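Local coordinates for GNA33 (Neisseria gonorrhoeae FA 1090, PDB 2G5D), which probably cleaves peptidoglycan between N-acetylmuramic acid and N-acetylglucosamine as an exolytic transglycosylase, forming a 1,6-anhydro bond in the muramic acid residue, at residues A[74-77]-A[78-81]; A[82-85]-A[86-90]; A[272-275]-A[276-280]. All blocks are in the same frame, centred on the assembly; numbering follows the deposited sequence.

In the fold
Contacts 1 and 2 lie at the two ends of one short helix, 79-86. Their segments adjoin in sequence, and their centres are about 13 Å apart. Contact 1 is the turn that leads into the helix after helix 58-72. Contact 2 is the exit toward helix 92-102. The disulfide from Cys82, in contact 2, to Cys69 ties helix 79-86 to helix 58-72. Contact 3 comes much later in the chain, where helix 271-276 ends in the MltA-specific insert domain. Its centre is about 49 Å from that of contact 1 and about 51 Å from that of contact 2. One helix is thus fixed at its start and exit, and another at its exit, on opposite sides of the chain's centre.

Contact 1: A[74-77]-A[78-81]; sequences NRQG and WQDV
Arg75 and Trp78 close a type II beta turn that leads into helix 79-86. The closing bond runs from Trp78 N to Arg75 O at 3.1 Å. Gly77 holds the third position of the turn, with the positive phi (96°) that this turn type needs.

The side-chain amide of Gln79 makes the second set of bonds, reaching back over the turn with both of its polar atoms. Gln79 OE1 accepts from Gly77 N at 2.8 Å, with the donor above the carbonyl plane. Gln79 NE2 donates to Gln76 OE1 at 2.9 Å. That acceptor lies in the amide plane of Gln79, but Gln79 NE2 stands above the Gln76 carbonyl plane, and the two amide planes are 70° apart. A bend at chi2 (97°) folds the Gln79 chain back toward the turn. Two bonds, one from each end of the amide, should fix its rotation. Asp80 forms a salt bridge with Arg23.

The apolar touches are few. Arg75 CB meets Trp78 CD1 at 4.1 Å. The buried indole packs on Phe65 and Leu72 of helix 58-72 and on Leu412 of strand 403-413, which anchors the turn to the fold. Its polar neighbour is Arg75 O, at the ring edge.

One water bridges a pair spaced as in a helical bond: it donates to Gly77 O at 2.8 Å and accepts from Val81 N at 3.0 Å.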
loop_
_atom_site.group_PDB
_atom_site.type_symbol
_atom_site.label_atom_id
_atom_site.label_comp_id
_atom_site.label_asym_id
_atom_site.label_seq_id
_atom_site.Cartn_x
_atom_site.Cartn_y
_atom_site.Cartn_z
ATOM N N ASN A 74 13.238 14.123 7.995
ATOM C CA ASN A 74 12.951 14.577 9.351
ATOM C C ASN A 74 13.210 13.524 10.424
ATOM O O ASN A 74 13.141 13.823 11.628
ATOM C CB ASN A 74 11.507 15.075 9.448
ATOM C CG ASN A 74 11.258 16.317 8.612
ATOM O OD1 ASN A 74 12.069 17.246 8.600
ATOM N ND2 ASN A 74 10.121 16.347 7.922
ATOM N N ARG A 75 13.509 12.304 9.992
ATOM C CA ARG A 75 13.791 11.207 10.909
ATOM C C ARG A 75 15.262 11.172 11.266
ATOM O O ARG A 75 16.124 11.231 10.392
ATOM C CB ARG A 75 13.374 9.869 10.310
ATOM C CG ARG A 75 11.969 9.447 10.710
ATOM C CD ARG A 75 11.820 7.931 10.677
ATOM N NE ARG A 75 10.971 7.501 9.565
ATOM C CZ ARG A 75 11.111 6.365 8.882
ATOM N NH1 ARG A 75 12.089 5.496 9.150
ATOM N NH2 ARG A 75 10.260 6.109 7.898
ATOM N N GLN A 76 15.537 11.059 12.562
ATOM C CA GLN A 76 16.907 11.037 13.066
ATOM C C GLN A 76 17.813 10.052 12.322
ATOM O O GLN A 76 17.511 8.861 12.196
ATOM C CB GLN A 76 16.925 10.782 14.575
ATOM C CG GLN A 76 18.296 10.957 15.283
ATOM C CD GLN A 76 19.095 12.182 14.839
ATOM O OE1 GLN A 76 18.580 13.308 14.790
ATOM N NE2 GLN A 76 20.374 11.968 14.541
ATOM N N GLY A 77 18.925 10.576 11.818
ATOM C CA GLY A 77 19.921 9.760 11.140
ATOM C C GLY A 77 19.797 9.729 9.622
ATOM O O GLY A 77 20.664 9.160 8.944
ATOM N N TRP A 78 18.744 10.364 9.091
ATOM C CA TRP A 78 18.481 10.388 7.647
ATOM C C TRP A 78 18.642 11.784 7.031
ATOM O O TRP A 78 18.531 11.931 5.825
ATOM C CB TRP A 78 17.065 9.841 7.322
ATOM C CG TRP A 78 16.876 8.334 7.522
ATOM C CD1 TRP A 78 16.429 7.713 8.660
ATOM C CD2 TRP A 78 17.092 7.285 6.550
ATOM N NE1 TRP A 78 16.357 6.363 8.464
ATOM C CE2 TRP A 78 16.764 6.063 7.187
ATOM C CE3 TRP A 78 17.537 7.263 5.207
ATOM C CZ2 TRP A 78 16.867 4.828 6.545
ATOM C CZ3 TRP A 78 17.619 6.031 4.557
ATOM C CH2 TRP A 78 17.300 4.832 5.229
ATOM N N GLN A 79 18.930 12.791 7.852
ATOM C CA GLN A 79 18.989 14.186 7.415
ATOM C C GLN A 79 20.046 14.431 6.343
ATOM O O GLN A 79 19.765 15.061 5.324
ATOM C CB GLN A 79 19.270 15.137 8.598
ATOM C CG GLN A 79 18.293 15.047 9.773
ATOM C CD GLN A 79 18.795 14.161 10.918
ATOM O OE1 GLN A 79 19.452 13.137 10.704
ATOM N NE2 GLN A 79 18.479 14.559 12.139
ATOM N N ASP A 80 21.267 13.968 6.612
ATOM C CA ASP A 80 22.404 14.096 5.695
ATOM C C ASP A 80 22.236 13.373 4.341
ATOM O O ASP A 80 22.492 13.977 3.287
ATOM C CB ASP A 80 23.703 13.654 6.393
ATOM C CG ASP A 80 24.316 14.751 7.225
ATOM O OD1 ASP A 80 25.297 14.452 7.942
ATOM O OD2 ASP A 80 23.832 15.917 7.159
ATOM N N VAL A 81 21.815 12.107 4.360
ATOM C CA VAL A 81 21.526 11.402 3.088
ATOM C C VAL A 81 20.406 12.081 2.283
ATOM O O VAL A 81 20.507 12.232 1.062
ATOM C CB VAL A 81 21.300 9.850 3.235
ATOM C CG1 VAL A 81 22.617 9.135 3.647
ATOM C CG2 VAL A 81 20.120 9.513 4.198
HETATM O O HOH W 1 22.014 10.630 6.971
#

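Contact 2: A[82-85]-A[86-90]; sequences CAQA and FQTPI. Unlike the reference sequence in segment 86-90: Ile90 (reference Val).
Gln84 O takes two donors where helix 79-86 runs out. Thr88 OG1 donates to Gln84 O at 2.6 Å, coming in above the carbonyl plane. Gln87 N adds a weak bond to Gln84 O at 3.0 Å. The hydroxyl of Thr88 reaches the carbonyl because OG1 sits beside its own backbone N (chi1 -53°). Thr88 OG1 also takes a hydrogen from a water at 2.8 Å. That water accepts from Gln84 NE2 at 3.1 Å, and so joins the two side chains.

The backbone bonds shift from four residues back toward three, and most of them are weak. Phe86 N binds Ala83 O at 3.1 Å, three residues back, and makes a weaker bond to Cys82 O, four back. Gln87 N is also weakly bonded to Ala83 O. The last of the series, Thr88 N to Ala85 O, is weak and long.

The exposed Phe86 side chain runs about square to the helix axis, with Cys82 O at its ring edge and in its plane, 3.4 Å from Phe86 CD1. Gln84 OE1 is hydrogen-bonded to Arg23 N. The amide planes of Gln84 and Gln87 are about square to each other.

Ala85 O and Thr88 O are both held by the guanidinium of Arg66 on helix 58-72, and the disulfide Cys69-Cys82 fastens the same helix. On helix 92-102, Phe98 packs against Ala85 and Thr88, so the exit is held by both neighbouring helices.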
loop_
_atom_site.group_PDB
_atom_site.type_symbol
_atom_site.label_atom_id
_atom_site.label_comp_id
_atom_site.label_asym_id
_atom_site.label_seq_id
_atom_site.Cartn_x
_atom_site.Cartn_y
_atom_site.Cartn_z
ATOM N N CYS A 82 19.346 12.509 2.964
ATOM C CA CYS A 82 18.260 13.227 2.273
ATOM C C CYS A 82 18.678 14.580 1.685
ATOM O O CYS A 82 18.308 14.909 0.554
ATOM C CB CYS A 82 17.025 13.335 3.162
ATOM S SG CYS A 82 16.090 11.788 3.187
ATOM N N ALA A 83 19.452 15.359 2.445
ATOM C CA ALA A 83 20.015 16.601 1.926
ATOM C C ALA A 83 20.914 16.318 0.716
ATOM O O ALA A 83 20.802 16.977 -0.325
ATOM C CB ALA A 83 20.790 17.351 3.015
ATOM N N GLN A 84 21.778 15.317 0.851
ATOM C CA GLN A 84 22.748 14.984 -0.196
ATOM C C GLN A 84 22.074 14.449 -1.467
ATOM O O GLN A 84 22.553 14.699 -2.577
ATOM C CB GLN A 84 23.760 13.965 0.328
ATOM C CG GLN A 84 24.964 13.766 -0.589
ATOM C CD GLN A 84 25.757 15.056 -0.791
ATOM O OE1 GLN A 84 25.811 15.902 0.098
ATOM N NE2 GLN A 84 26.378 15.205 -1.958
ATOM N N ALA A 85 20.981 13.697 -1.282
ATOM C CA ALA A 85 20.149 13.223 -2.386
ATOM C C ALA A 85 19.703 14.389 -3.276
ATOM O O ALA A 85 19.610 14.226 -4.477
ATOM C CB ALA A 85 18.924 12.429 -1.873
ATOM N N PHE A 86 19.460 15.562 -2.685
ATOM C CA PHE A 86 19.004 16.728 -3.447
ATOM C C PHE A 86 20.140 17.533 -4.085
ATOM O O PHE A 86 19.911 18.331 -4.983
ATOM C CB PHE A 86 18.049 17.604 -2.608
ATOM C CG PHE A 86 16.628 17.117 -2.636
ATOM C CD1 PHE A 86 16.216 16.066 -1.809
ATOM C CD2 PHE A 86 15.715 17.669 -3.532
ATOM C CE1 PHE A 86 14.889 15.582 -1.852
ATOM C CE2 PHE A 86 14.375 17.192 -3.597
ATOM C CZ PHE A 86 13.964 16.150 -2.749
ATOM N N GLN A 87 21.366 17.283 -3.636
ATOM C CA GLN A 87 22.561 17.838 -4.261
ATOM C C GLN A 87 23.230 16.852 -5.247
ATOM O O GLN A 87 24.305 17.119 -5.760
ATOM C CB GLN A 87 23.532 18.322 -3.172
ATOM C CG GLN A 87 23.004 19.564 -2.428
ATOM C CD GLN A 87 23.795 19.927 -1.174
ATOM O OE1 GLN A 87 23.559 20.987 -0.573
ATOM N NE2 GLN A 87 24.728 19.050 -0.761
ATOM N N THR A 88 22.565 15.722 -5.507
ATOM C CA THR A 88 23.002 14.718 -6.460
ATOM C C THR A 88 22.214 14.806 -7.796
ATOM O O THR A 88 20.989 14.757 -7.781
ATOM C CB THR A 88 22.815 13.322 -5.843
ATOM O OG1 THR A 88 23.460 13.286 -4.561
ATOM C CG2 THR A 88 23.370 12.230 -6.759
ATOM N N PRO A 89 22.918 14.950 -8.955
ATOM C CA PRO A 89 22.199 15.013 -10.232
ATOM C C PRO A 89 21.338 13.778 -10.511
ATOM O O PRO A 89 21.714 12.659 -10.140
ATOM C CB PRO A 89 23.338 15.097 -11.281
ATOM C CG PRO A 89 24.484 15.635 -10.537
ATOM C CD PRO A 89 24.376 15.048 -9.150
ATOM N N ILE A 90 20.196 13.979 -11.172
ATOM C CA ILE A 90 19.363 12.846 -11.575
ATOM C C ILE A 90 19.967 12.185 -12.810
ATOM O O ILE A 90 19.511 12.423 -13.943
ATOM C CB ILE A 90 17.862 13.237 -11.818
ATOM C CG1 ILE A 90 17.305 13.989 -10.603
ATOM C CG2 ILE A 90 17.021 11.985 -12.088
ATOM C CD1 ILE A 90 16.944 13.103 -9.419
HETATM O O HOH W 2 26.277 13.094 -4.277
#

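Contact 3: A[272-275]-A[276-280]; sequences GRYM and ADKGY
The Tyr274 ring carries Lys278 on one face. Lys278 CG stands 3.8 Å from the ring centroid, 19° off the normal, in a CH-pi contact. The lysine chain then runs on over the rim, and Lys278 NZ makes only a weak bond to Tyr274 OH at 3.4 Å. Lys278 CB also lies over one face of the Tyr280 ring, toward its rim. At the edge of that ring, Tyr280 CE1 meets Tyr274 CE2 at 4.1 Å, with the two side chains at a slant. Tyr274 reaches this group because its CG is turned away from the backbone N (chi1 174°). Met275 CG approaches Tyr280 CD1 at 4.2 Å, its chain nearly perpendicular to the tyrosine.

These side chains gather round the C-terminal end of helix 271-276, in the MltA-specific insert domain. Asp277 is the first residue to leave helical angles, and a cis peptide bond precedes Gly279. The chain folds back round Met275 O. Tyr280 N donates to Met275 O at 2.7 Å; this bond is short but bent at the hydrogen, although the angle at the oxygen is 162°. Lys278 N adds a weak bond, and Gly279 CA lies 3.3 Å from Met275 O in a CA-H...O contact.

Both tyrosine hydroxyls are hydrogen-bonded to Glu304 OE2 on helix 302-306. Val305 of that helix touches both rings and Met275.

Two hydroxyls on one carboxylate oxygen would favour Glu304 as an anion. The aliphatic part of Lys278, lying over the Tyr274 ring, probably steers its charged end toward the hydroxyl.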
loop_
_atom_site.group_PDB
_atom_site.type_symbol
_atom_site.label_atom_id
_atom_site.label_comp_id
_atom_site.label_asym_id
_atom_site.label_seq_id
_atom_site.Cartn_x
_atom_site.Cartn_y
_atom_site.Cartn_z
ATOM N N GLY A 272 -13.788 -13.355 -4.049
ATOM C CA GLY A 272 -13.270 -14.434 -4.890
ATOM C C GLY A 272 -13.322 -15.814 -4.252
ATOM O O GLY A 272 -13.615 -16.797 -4.928
ATOM N N ARG A 273 -13.036 -15.880 -2.952
ATOM C CA ARG A 273 -13.142 -17.123 -2.189
ATOM C C ARG A 273 -14.597 -17.448 -1.894
ATOM O O ARG A 273 -14.962 -18.621 -1.812
ATOM C CB ARG A 273 -12.335 -17.068 -0.886
ATOM C CG ARG A 273 -10.823 -17.068 -1.079
ATOM C CD ARG A 273 -10.057 -17.184 0.247
ATOM N NE ARG A 273 -8.828 -16.394 0.199
ATOM C CZ ARG A 273 -8.640 -15.241 0.841
ATOM N NH1 ARG A 273 -9.586 -14.739 1.633
ATOM N NH2 ARG A 273 -7.489 -14.592 0.704
ATOM N N TYR A 274 -15.424 -16.414 -1.733
ATOM C CA TYR A 274 -16.863 -16.605 -1.560
ATOM C C TYR A 274 -17.508 -17.231 -2.805
ATOM O O TYR A 274 -18.271 -18.195 -2.701
ATOM C CB TYR A 274 -17.566 -15.292 -1.197
ATOM C CG TYR A 274 -19.078 -15.416 -1.158
ATOM C CD1 TYR A 274 -19.718 -15.955 -0.042
ATOM C CD2 TYR A 274 -19.866 -15.014 -2.245
ATOM C CE1 TYR A 274 -21.109 -16.088 0.002
ATOM C CE2 TYR A 274 -21.259 -15.141 -2.210
ATOM C CZ TYR A 274 -21.871 -15.679 -1.079
ATOM O OH TYR A 274 -23.243 -15.813 -1.021
ATOM N N MET A 275 -17.195 -16.676 -3.975
ATOM C CA MET A 275 -17.749 -17.134 -5.245
ATOM C C MET A 275 -17.361 -18.564 -5.619
ATOM O O MET A 275 -18.136 -19.262 -6.272
ATOM C CB MET A 275 -17.326 -16.187 -6.362
ATOM C CG MET A 275 -18.052 -14.853 -6.349
ATOM S SD MET A 275 -17.424 -13.773 -7.624
ATOM C CE MET A 275 -18.324 -14.353 -9.051
ATOM N N ALA A 276 -16.167 -18.987 -5.199
ATOM C CA ALA A 276 -15.591 -20.281 -5.570
ATOM C C ALA A 276 -16.323 -21.467 -4.946
ATOM O O ALA A 276 -16.539 -22.494 -5.606
ATOM C CB ALA A 276 -14.123 -20.322 -5.215
ATOM N N ASP A 277 -16.693 -21.326 -3.676
ATOM C CA ASP A 277 -17.455 -22.360 -2.988
ATOM C C ASP A 277 -18.951 -22.043 -2.923
ATOM O O ASP A 277 -19.633 -22.444 -1.975
ATOM C CB ASP A 277 -16.881 -22.619 -1.590
ATOM C CG ASP A 277 -16.878 -21.377 -0.716
ATOM O OD1 ASP A 277 -15.774 -20.870 -0.414
ATOM O OD2 ASP A 277 -17.974 -20.920 -0.320
ATOM N N LYS A 278 -19.460 -21.340 -3.934
ATOM C CA LYS A 278 -20.893 -21.032 -4.008
ATOM C C LYS A 278 -21.768 -21.756 -5.060
ATOM O O LYS A 278 -22.981 -21.831 -4.861
ATOM C CB LYS A 278 -21.138 -19.520 -4.031
ATOM C CG LYS A 278 -21.442 -18.939 -2.654
ATOM C CD LYS A 278 -22.768 -19.455 -2.096
ATOM C CE LYS A 278 -22.921 -19.101 -0.626
ATOM N NZ LYS A 278 -24.346 -18.902 -0.229
ATOM N N GLY A 279 -21.226 -22.255 -6.177
ATOM C CA GLY A 279 -19.867 -22.036 -6.653
ATOM C C GLY A 279 -19.992 -21.378 -8.010
ATOM O O GLY A 279 -20.081 -22.054 -9.037
ATOM N N TYR A 280 -20.006 -20.046 -7.997
ATOM C CA TYR A 280 -20.317 -19.231 -9.167
ATOM C C TYR A 280 -19.197 -19.201 -10.195
ATOM O O TYR A 280 -19.447 -19.269 -11.395
ATOM C CB TYR A 280 -20.678 -17.809 -8.726
ATOM C CG TYR A 280 -21.766 -17.760 -7.674
ATOM C CD1 TYR A 280 -21.654 -16.918 -6.562
ATOM C CD2 TYR A 280 -22.908 -18.568 -7.788
ATOM C CE1 TYR A 280 -22.657 -16.876 -5.593
ATOM C CE2 TYR A 280 -23.906 -18.541 -6.825
ATOM C CZ TYR A 280 -23.777 -17.697 -5.735
ATOM O OH TYR A 280 -24.763 -17.679 -4.791
#